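PDB 3ICL: EAL/GGDEF domain protein from Methylococcus capsulatus, which carries a GGDEF domain, an alpha/beta module of the nucleotide cyclase superfamily common in bacterial signalling proteins. Local coordinates for residues C14-E25 against S128-L139; L93-L103 against G153-S161. The protein carries 1 engineered substitution. All blocks are in the same frame, centred on the assembly; numbering follows the deposited sequence.

In the fold
Contact 1 lies against the five-stranded mixed sheet of the GGDEF domain, contact 2 includes one of its strands, and their centres lie about 18 Å apart. Contact 1 joins helix 10-23 to the start of helix 135-152, beside strands 32-38 and 81-86. Contact 2 sets helix 96-106 against strand 156-159, an outermost strand of the sheet within this chain. The segments alternate along the chain: 14-25, 93-103, 128-139, then 153-161. Helix 135-152 is followed, after three residues, by strand 156-159, so the second partners of the two contacts are consecutive elements. The contacts also meet directly, where Asp131 packs on Phe160. Together they tie early, middle and late parts of the chain to one sheet.

Contact 1: residues C14-E25 against S128-L139; sequences CDRLLQALAAHE and SPADGETMEQLL
The CG of Met135, a selenomethionine, stands between its backbone N and carbonyl carbon (chi1 67°), and this sends the chain across to helix 10-23. A bend at chi3 then turns CE toward Cys14. The SE atom of Met135 lies 3.5 Å from Cys14 SG, and Leu18 CD2 touches the same SE from the neighbouring turn. Closer to the backbone, Leu17 CD2 presses on Met135 CB at 3.5 Å, a tight carbon contact. Leu21 CD1 reaches the Met135 backbone N at 3.8 Å. Met135 is thus a knob in a hole formed by Cys14, Leu17, Leu18 and Leu21. The other branch of Leu21, CD2, packs on Ser128 OG at 3.6 Å. Ser128 OG gives a weak hydrogen bond of 3.3 Å to Glu25 OE1. Glu25 OE1 also lies 3.8 Å from Glu133 OE2, a close pair of like charges, but Glu133 is poorly ordered and its position uncertain. A water donates to His24 O and, weakly, to Ser128 O. Thr134 caps helix 135-152: its OG1 accepts from Gln137 N at 3.2 Å. Leu17, Leu138 and Leu139 continue onto Leu33 of strand 32-38. The short helical segments cross at 102°. This is a single knob-into-hole contact between two steeply crossed helices, beside the sheet of a GGDEF domain, with a capping box at the start of one.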
loop_
_atom_site.group_PDB
_atom_site.type_symbol
_atom_site.label_atom_id
_atom_site.label_comp_id
_atom_site.label_asym_id
_atom_site.label_seq_id
_atom_site.Cartn_x
_atom_site.Cartn_y
_atom_site.Cartn_z
ATOM N N CYS A 14 -1.842 -13.233 0.222
ATOM C CA CYS A 14 -1.680 -13.991 1.453
ATOM C C CYS A 14 -0.597 -15.057 1.289
ATOM O O CYS A 14 0.266 -15.218 2.152
ATOM C CB CYS A 14 -3.015 -14.645 1.815
ATOM S SG CYS A 14 -2.939 -15.896 3.113
ATOM N N ASP A 15 -0.651 -15.789 0.181
ATOM C CA ASP A 15 0.328 -16.836 -0.084
ATOM C C ASP A 15 1.725 -16.237 -0.248
ATOM O O ASP A 15 2.712 -16.784 0.253
ATOM C CB ASP A 15 -0.049 -17.608 -1.353
ATOM C CG ASP A 15 -1.295 -18.464 -1.178
ATOM O OD1 ASP A 15 -1.864 -18.505 -0.059
ATOM O OD2 ASP A 15 -1.700 -19.107 -2.174
ATOM N N ARG A 16 1.799 -15.116 -0.958
ATOM C CA ARG A 16 3.065 -14.428 -1.194
ATOM C C ARG A 16 3.682 -13.982 0.129
ATOM O O ARG A 16 4.881 -14.145 0.356
ATOM C CB ARG A 16 2.836 -13.201 -2.083
ATOM C CG ARG A 16 2.386 -13.511 -3.502
ATOM C CD ARG A 16 3.527 -14.039 -4.353
ATOM N NE ARG A 16 3.138 -14.204 -5.754
ATOM C CZ ARG A 16 2.775 -13.208 -6.560
ATOM N NH1 ARG A 16 2.746 -11.959 -6.114
ATOM N NH2 ARG A 16 2.449 -13.459 -7.821
ATOM N N LEU A 17 2.855 -13.412 0.998
ATOM C CA LEU A 17 3.322 -12.931 2.293
ATOM C C LEU A 17 3.852 -14.062 3.172
ATOM O O LEU A 17 4.901 -13.938 3.808
ATOM C CB LEU A 17 2.188 -12.189 3.011
ATOM C CG LEU A 17 2.439 -11.650 4.427
ATOM C CD1 LEU A 17 3.777 -10.942 4.511
ATOM C CD2 LEU A 17 1.314 -10.701 4.802
ATOM N N LEU A 18 3.123 -15.169 3.208
ATOM C CA LEU A 18 3.548 -16.300 4.015
ATOM C C LEU A 18 4.915 -16.798 3.551
ATOM O O LEU A 18 5.785 -17.085 4.365
ATOM C CB LEU A 18 2.511 -17.422 3.934
ATOM C CG LEU A 18 1.172 -17.086 4.598
ATOM C CD1 LEU A 18 0.189 -18.234 4.409
ATOM C CD2 LEU A 18 1.399 -16.810 6.079
ATOM N N GLN A 19 5.108 -16.868 2.239
ATOM C CA GLN A 19 6.373 -17.344 1.697
ATOM C C GLN A 19 7.522 -16.377 1.986
ATOM O O GLN A 19 8.634 -16.800 2.301
ATOM C CB GLN A 19 6.258 -17.574 0.189
ATOM C CG GLN A 19 7.346 -18.495 -0.350
ATOM C CD GLN A 19 7.282 -19.884 0.271
ATOM O OE1 GLN A 19 6.285 -20.590 0.125
ATOM N NE2 GLN A 19 8.340 -20.277 0.974
ATOM N N ALA A 20 7.255 -15.081 1.883
ATOM C CA ALA A 20 8.290 -14.088 2.149
ATOM C C ALA A 20 8.709 -14.125 3.621
ATOM O O ALA A 20 9.885 -13.995 3.937
ATOM C CB ALA A 20 7.788 -12.697 1.773
ATOM N N LEU A 21 7.747 -14.303 4.522
ATOM C CA LEU A 21 8.058 -14.351 5.944
ATOM C C LEU A 21 8.906 -15.580 6.276
ATOM O O LEU A 21 9.696 -15.565 7.215
ATOM C CB LEU A 21 6.766 -14.355 6.769
ATOM C CG LEU A 21 6.042 -13.006 6.831
ATOM C CD1 LEU A 21 4.652 -13.179 7.433
ATOM C CD2 LEU A 21 6.876 -12.020 7.658
ATOM N N ALA A 22 8.741 -16.641 5.493
ATOM C CA ALA A 22 9.505 -17.864 5.709
ATOM C C ALA A 22 10.911 -17.709 5.132
ATOM O O ALA A 22 11.876 -18.241 5.671
ATOM C CB ALA A 22 8.795 -19.048 5.052
ATOM N N ALA A 23 11.016 -16.961 4.037
ATOM C CA ALA A 23 12.292 -16.741 3.363
ATOM C C ALA A 23 13.145 -15.629 3.968
ATOM O O ALA A 23 14.371 -15.754 4.055
ATOM C CB ALA A 23 12.043 -16.449 1.893
ATOM N N HIS A 24 12.508 -14.543 4.394
ATOM C CA HIS A 24 13.259 -13.422 4.944
ATOM C C HIS A 24 12.927 -13.049 6.375
ATOM O O HIS A 24 11.859 -12.498 6.651
ATOM C CB HIS A 24 13.067 -12.197 4.053
ATOM C CG HIS A 24 13.300 -12.471 2.603
ATOM N ND1 HIS A 24 14.500 -12.944 2.120
ATOM C CD2 HIS A 24 12.480 -12.359 1.531
ATOM C CE1 HIS A 24 14.411 -13.111 0.813
ATOM N NE2 HIS A 24 13.195 -12.763 0.431
ATOM N N GLU A 25 13.850 -13.352 7.284
ATOM C CA GLU A 25 13.684 -13.021 8.695
ATOM C C GLU A 25 14.967 -12.411 9.261
ATOM O O GLU A 25 15.164 -12.362 10.476
ATOM C CB GLU A 25 13.287 -14.257 9.509
ATOM C CG GLU A 25 11.846 -14.733 9.295
ATOM C CD GLU A 25 10.805 -13.635 9.510
ATOM O OE1 GLU A 25 10.959 -12.819 10.442
ATOM O OE2 GLU A 25 9.817 -13.599 8.749
ATOM N N SER A 128 8.823 -6.766 9.956
ATOM C CA SER A 128 8.944 -8.058 10.620
ATOM C C SER A 128 10.380 -8.182 11.113
ATOM O O SER A 128 11.312 -7.808 10.400
ATOM C CB SER A 128 8.644 -9.198 9.644
ATOM O OG SER A 128 8.702 -10.454 10.303
ATOM N N PRO A 129 10.587 -8.737 12.321
ATOM C CA PRO A 129 9.574 -9.251 13.248
ATOM C C PRO A 129 9.106 -8.270 14.329
ATOM O O PRO A 129 8.078 -8.493 14.964
ATOM C CB PRO A 129 10.273 -10.455 13.858
ATOM C CG PRO A 129 11.660 -9.923 14.041
ATOM C CD PRO A 129 11.931 -9.196 12.725
ATOM N N ALA A 130 9.861 -7.198 14.541
ATOM C CA ALA A 130 9.522 -6.210 15.567
ATOM C C ALA A 130 8.046 -5.800 15.609
ATOM O O ALA A 130 7.465 -5.642 16.689
ATOM C CB ALA A 130 10.391 -4.969 15.394
ATOM N N ASP A 131 7.445 -5.628 14.438
ATOM C CA ASP A 131 6.052 -5.204 14.341
ATOM C C ASP A 131 5.088 -6.356 14.114
ATOM O O ASP A 131 3.958 -6.152 13.661
ATOM C CB ASP A 131 5.910 -4.174 13.215
ATOM C CG ASP A 131 6.650 -2.890 13.517
ATOM O OD1 ASP A 131 6.987 -2.145 12.573
ATOM O OD2 ASP A 131 6.890 -2.627 14.715
ATOM N N GLY A 132 5.538 -7.566 14.426
ATOM C CA GLY A 132 4.688 -8.727 14.257
ATOM C C GLY A 132 5.408 -9.871 13.577
ATOM O O GLY A 132 6.214 -9.658 12.674
ATOM N N GLU A 133 5.118 -11.087 14.025
ATOM C CA GLU A 133 5.721 -12.283 13.454
ATOM C C GLU A 133 4.808 -12.890 12.396
ATOM O O GLU A 133 5.240 -13.153 11.274
ATOM C CB GLU A 133 5.998 -13.316 14.548
ATOM C CG GLU A 133 7.305 -13.100 15.299
ATOM C CD GLU A 133 8.528 -13.278 14.410
ATOM O OE1 GLU A 133 9.658 -13.187 14.932
ATOM O OE2 GLU A 133 8.361 -13.508 13.191
ATOM N N THR A 134 3.544 -13.102 12.754
ATOM C CA THR A 134 2.574 -13.681 11.826
ATOM C C THR A 134 2.092 -12.634 10.827
ATOM O O THR A 134 2.198 -11.436 11.076
ATOM C CB THR A 134 1.337 -14.216 12.565
ATOM O OG1 THR A 134 0.668 -13.125 13.209
ATOM C CG2 THR A 134 1.732 -15.253 13.605
HETATM N N MSE A 135 1.550 -13.089 9.702
HETATM C CA MSE A 135 1.057 -12.164 8.696
HETATM C C MSE A 135 -0.129 -11.358 9.232
HETATM O O MSE A 135 -0.285 -10.186 8.888
HETATM C CB MSE A 135 0.647 -12.910 7.417
HETATM C CG MSE A 135 -0.557 -13.829 7.538
HETATM SE SE MSE A 135 -1.180 -14.437 5.786
HETATM C CE MSE A 135 -2.537 -13.096 5.470
ATOM N N GLU A 136 -0.954 -11.983 10.071
ATOM C CA GLU A 136 -2.106 -11.286 10.629
ATOM C C GLU A 136 -1.671 -10.139 11.537
ATOM O O GLU A 136 -2.244 -9.054 11.494
ATOM C CB GLU A 136 -3.009 -12.228 11.432
ATOM C CG GLU A 136 -4.160 -11.472 12.099
ATOM C CD GLU A 136 -5.044 -12.337 12.966
ATOM O OE1 GLU A 136 -5.846 -11.762 13.737
ATOM O OE2 GLU A 136 -4.943 -13.580 12.879
ATOM N N GLN A 137 -0.661 -10.383 12.364
ATOM C CA GLN A 137 -0.176 -9.350 13.268
ATOM C C GLN A 137 0.487 -8.226 12.485
ATOM O O GLN A 137 0.295 -7.049 12.792
ATOM C CB GLN A 137 0.829 -9.928 14.266
ATOM C CG GLN A 137 0.263 -10.998 15.171
ATOM C CD GLN A 137 1.295 -11.530 16.146
ATOM O OE1 GLN A 137 2.400 -11.916 15.754
ATOM N NE2 GLN A 137 0.938 -11.560 17.426
ATOM N N LEU A 138 1.265 -8.594 11.471
ATOM C CA LEU A 138 1.964 -7.609 10.657
ATOM C C LEU A 138 0.975 -6.685 9.946
ATOM O O LEU A 138 1.119 -5.462 9.983
ATOM C CB LEU A 138 2.865 -8.313 9.641
ATOM C CG LEU A 138 4.066 -7.509 9.133
ATOM C CD1 LEU A 138 4.995 -7.161 10.298
ATOM C CD2 LEU A 138 4.815 -8.325 8.088
ATOM N N LEU A 139 -0.028 -7.277 9.304
ATOM C CA LEU A 139 -1.052 -6.521 8.589
ATOM C C LEU A 139 -1.844 -5.609 9.525
ATOM O O LEU A 139 -2.040 -4.426 9.241
ATOM C CB LEU A 139 -2.009 -7.485 7.883
ATOM C CG LEU A 139 -1.512 -8.082 6.566
ATOM C CD1 LEU A 139 -2.314 -9.329 6.212
ATOM C CD2 LEU A 139 -1.618 -7.023 5.475
HETATM O O HOH W 1 11.505 -10.136 8.235
#

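Contact 2: residues L93-L103 against G153-S161; sequences LNGALVAQKIL and GKNNYQFFS. With SO4 (sulfate ion), chain E.
The Tyr157 ring meets helix 96-106 with one face and part of its rim. Ala99 CB sits over that face, nearer the ring's border than its centre, in a CH-pi contact 4.2 Å from the ring centroid. Leu103 CD1 comes to the ring edge in plane, 3.9 Å from Tyr157 CD2, and the two side chains cross at about a right angle. With chi1 at 73°, the Tyr157 ring is flanked by its own N and carbonyl carbon, and its OH reaches Gln100. There Gln100 NE2 donates to Tyr157 OH at 2.8 Å. The bond is bent, with an N-H...O angle of 140°, and the hydroxyl lies 18° out of the amide plane. Ala96 CB packs 3.6 Å from the same hydroxyl oxygen, Tyr157 OH. Phe159 is turned differently and offers its edge. Ala96 CB and the carbonyl oxygens of Leu93 and Asn94 lie near its ring plane, with Asn94 O 3.1 Å from Phe159 CE2. Further along the helix, Leu103 CD1 also touches Asn155 O at 3.9 Å. A sulfate, probably a crystallisation additive, accepts from Lys154 N at 3.1 Å through its O3. Strand 156-159 runs beside strand 121-127, whose Ile123 and Ile125 touch the Tyr157 side chain. Gln158 packs instead on helix 135-152, so the strand lies between that helix and helix 96-106.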
loop_
_atom_site.group_PDB
_atom_site.type_symbol
_atom_site.label_atom_id
_atom_site.label_comp_id
_atom_site.label_asym_id
_atom_site.label_seq_id
_atom_site.Cartn_x
_atom_site.Cartn_y
_atom_site.Cartn_z
ATOM N N LEU A 93 15.614 1.051 3.841
ATOM C CA LEU A 93 15.445 1.642 5.163
ATOM C C LEU A 93 14.103 1.172 5.729
ATOM O O LEU A 93 13.248 1.974 6.113
ATOM C CB LEU A 93 15.503 3.177 5.076
ATOM C CG LEU A 93 16.868 3.741 4.636
ATOM C CD1 LEU A 93 16.794 5.249 4.493
ATOM C CD2 LEU A 93 17.935 3.374 5.663
ATOM N N ASN A 94 13.933 -0.146 5.757
ATOM C CA ASN A 94 12.720 -0.777 6.269
ATOM C C ASN A 94 11.470 -0.298 5.546
ATOM O O ASN A 94 10.430 -0.057 6.173
ATOM C CB ASN A 94 12.588 -0.508 7.768
ATOM C CG ASN A 94 13.799 -0.974 8.544
ATOM O OD1 ASN A 94 14.527 -0.171 9.131
ATOM N ND2 ASN A 94 14.030 -2.280 8.538
ATOM N N GLY A 95 11.583 -0.155 4.226
ATOM C CA GLY A 95 10.461 0.279 3.418
ATOM C C GLY A 95 10.207 1.771 3.323
ATOM O O GLY A 95 9.395 2.193 2.509
ATOM N N ALA A 96 10.886 2.582 4.132
ATOM C CA ALA A 96 10.659 4.024 4.095
ATOM C C ALA A 96 10.914 4.632 2.717
ATOM O O ALA A 96 10.171 5.512 2.272
ATOM C CB ALA A 96 11.523 4.722 5.146
ATOM N N LEU A 97 11.961 4.170 2.040
ATOM C CA LEU A 97 12.274 4.698 0.717
ATOM C C LEU A 97 11.234 4.257 -0.307
ATOM O O LEU A 97 11.025 4.932 -1.310
ATOM C CB LEU A 97 13.675 4.255 0.272
ATOM C CG LEU A 97 14.829 4.780 1.134
ATOM C CD1 LEU A 97 16.165 4.367 0.522
ATOM C CD2 LEU A 97 14.740 6.303 1.236
ATOM N N VAL A 98 10.578 3.126 -0.055
ATOM C CA VAL A 98 9.551 2.640 -0.973
ATOM C C VAL A 98 8.291 3.471 -0.745
ATOM O O VAL A 98 7.634 3.880 -1.692
ATOM C CB VAL A 98 9.251 1.133 -0.753
ATOM C CG1 VAL A 98 8.086 0.701 -1.623
ATOM C CG2 VAL A 98 10.473 0.306 -1.099
ATOM N N ALA A 99 7.968 3.740 0.516
ATOM C CA ALA A 99 6.811 4.549 0.848
ATOM C C ALA A 99 6.962 5.955 0.242
ATOM O O ALA A 99 5.984 6.558 -0.210
ATOM C CB ALA A 99 6.673 4.649 2.367
ATOM N N GLN A 100 8.184 6.480 0.243
ATOM C CA GLN A 100 8.430 7.806 -0.314
ATOM C C GLN A 100 8.261 7.815 -1.833
ATOM O O GLN A 100 7.748 8.781 -2.404
ATOM C CB GLN A 100 9.831 8.284 0.075
ATOM C CG GLN A 100 9.901 8.749 1.523
ATOM C CD GLN A 100 11.315 8.908 2.032
ATOM O OE1 GLN A 100 12.267 8.994 1.254
ATOM N NE2 GLN A 100 11.461 8.960 3.346
ATOM N N LYS A 101 8.672 6.732 -2.482
ATOM C CA LYS A 101 8.556 6.629 -3.934
ATOM C C LYS A 101 7.083 6.486 -4.332
ATOM O O LYS A 101 6.660 6.972 -5.389
ATOM C CB LYS A 101 9.369 5.433 -4.442
ATOM C CG LYS A 101 9.476 5.348 -5.954
ATOM C CD LYS A 101 10.481 4.288 -6.382
ATOM C CE LYS A 101 10.707 4.317 -7.885
ATOM N NZ LYS A 101 11.762 3.354 -8.305
ATOM N N ILE A 102 6.322 5.828 -3.552
ATOM C CA ILE A 102 4.893 5.695 -3.810
ATOM C C ILE A 102 4.253 7.065 -3.661
ATOM O O ILE A 102 3.472 7.493 -4.513
ATOM C CB ILE A 102 4.201 4.721 -2.821
ATOM C CG1 ILE A 102 4.706 3.285 -3.017
ATOM C CG2 ILE A 102 2.694 4.707 -3.084
ATOM C CD1 ILE A 102 4.304 2.316 -1.960
ATOM N N LEU A 103 4.520 7.734 -2.564
ATOM C CA LEU A 103 3.933 9.050 -2.353
ATOM C C LEU A 103 4.311 10.000 -3.499
ATOM O O LEU A 103 3.507 10.837 -3.908
ATOM C CB LEU A 103 4.366 9.617 -0.987
ATOM C CG LEU A 103 3.797 8.900 0.256
ATOM C CD1 LEU A 103 4.468 9.411 1.523
ATOM C CD2 LEU A 103 2.309 9.122 0.348
ATOM N N GLY A 153 -2.709 13.759 9.491
ATOM C CA GLY A 153 -2.432 14.454 8.242
ATOM C C GLY A 153 -2.655 13.613 6.995
ATOM O O GLY A 153 -3.258 12.541 7.059
ATOM N N LYS A 154 -2.175 14.107 5.856
ATOM C CA LYS A 154 -2.315 13.397 4.588
ATOM C C LYS A 154 -0.987 13.369 3.837
ATOM O O LYS A 154 -0.069 14.125 4.160
ATOM C CB LYS A 154 -3.396 14.050 3.716
ATOM C CG LYS A 154 -3.076 15.452 3.215
ATOM C CD LYS A 154 -4.208 15.972 2.331
ATOM C CE LYS A 154 -3.919 17.359 1.779
ATOM N NZ LYS A 154 -3.860 18.390 2.852
ATOM N N ASN A 155 -0.905 12.493 2.840
ATOM C CA ASN A 155 0.291 12.308 2.021
ATOM C C ASN A 155 1.489 12.042 2.915
ATOM O O ASN A 155 2.571 12.603 2.742
ATOM C CB ASN A 155 0.510 13.530 1.135
ATOM C CG ASN A 155 -0.683 13.797 0.238
ATOM O OD1 ASN A 155 -1.304 12.862 -0.270
ATOM N ND2 ASN A 155 -1.011 15.071 0.039
ATOM N N ASN A 156 1.278 11.136 3.862
ATOM C CA ASN A 156 2.289 10.791 4.849
ATOM C C ASN A 156 2.379 9.300 5.104
ATOM O O ASN A 156 1.572 8.512 4.612
ATOM C CB ASN A 156 1.945 11.485 6.162
ATOM C CG ASN A 156 0.533 11.155 6.638
ATOM O OD1 ASN A 156 -0.291 10.651 5.872
ATOM N ND2 ASN A 156 0.246 11.453 7.899
ATOM N N TYR A 157 3.371 8.919 5.896
ATOM C CA TYR A 157 3.553 7.532 6.258
ATOM C C TYR A 157 4.126 7.488 7.662
ATOM O O TYR A 157 4.675 8.473 8.152
ATOM C CB TYR A 157 4.496 6.820 5.274
ATOM C CG TYR A 157 5.978 7.165 5.381
ATOM C CD1 TYR A 157 6.780 6.620 6.388
ATOM C CD2 TYR A 157 6.586 8.002 4.444
ATOM C CE1 TYR A 157 8.152 6.898 6.453
ATOM C CE2 TYR A 157 7.953 8.287 4.502
ATOM C CZ TYR A 157 8.728 7.730 5.505
ATOM O OH TYR A 157 10.079 8.001 5.543
ATOM N N GLN A 158 3.960 6.355 8.325
ATOM C CA GLN A 158 4.527 6.192 9.650
ATOM C C GLN A 158 4.628 4.718 9.996
ATOM O O GLN A 158 3.820 3.897 9.543
ATOM C CB GLN A 158 3.705 6.952 10.696
ATOM C CG GLN A 158 2.421 6.310 11.130
ATOM C CD GLN A 158 1.801 7.059 12.295
ATOM O OE1 GLN A 158 1.447 8.231 12.172
ATOM N NE2 GLN A 158 1.680 6.390 13.436
ATOM N N PHE A 159 5.651 4.381 10.772
ATOM C CA PHE A 159 5.872 3.001 11.186
ATOM C C PHE A 159 5.038 2.691 12.415
ATOM O O PHE A 159 4.741 3.579 13.208
ATOM C CB PHE A 159 7.336 2.760 11.550
ATOM C CG PHE A 159 8.267 2.753 10.380
ATOM C CD1 PHE A 159 8.799 3.938 9.886
ATOM C CD2 PHE A 159 8.650 1.546 9.795
ATOM C CE1 PHE A 159 9.708 3.925 8.826
ATOM C CE2 PHE A 159 9.558 1.522 8.736
ATOM C CZ PHE A 159 10.087 2.715 8.252
ATOM N N PHE A 160 4.670 1.426 12.570
ATOM C CA PHE A 160 3.910 1.003 13.731
ATOM C C PHE A 160 4.802 1.185 14.961
ATOM O O PHE A 160 6.006 0.937 14.895
ATOM C CB PHE A 160 3.516 -0.472 13.592
ATOM C CG PHE A 160 2.838 -1.038 14.815
ATOM C CD1 PHE A 160 3.523 -1.896 15.674
ATOM C CD2 PHE A 160 1.528 -0.689 15.122
ATOM C CE1 PHE A 160 2.913 -2.395 16.822
ATOM C CE2 PHE A 160 0.910 -1.180 16.268
ATOM C CZ PHE A 160 1.605 -2.037 17.120
ATOM N N SER A 161 4.218 1.630 16.071
ATOM C CA SER A 161 4.972 1.815 17.311
ATOM C C SER A 161 4.432 0.892 18.402
ATOM O O SER A 161 3.319 1.088 18.892
ATOM C CB SER A 161 4.879 3.264 17.789
ATOM O OG SER A 161 5.511 4.138 16.873
HETATM S S SO4 E . -0.545 17.698 5.088
HETATM O O1 SO4 E . -0.733 19.066 4.565
HETATM O O2 SO4 E . 0.372 17.727 6.239
HETATM O O3 SO4 E . -1.844 17.150 5.520
HETATM O O4 SO4 E . 0.025 16.845 4.028
#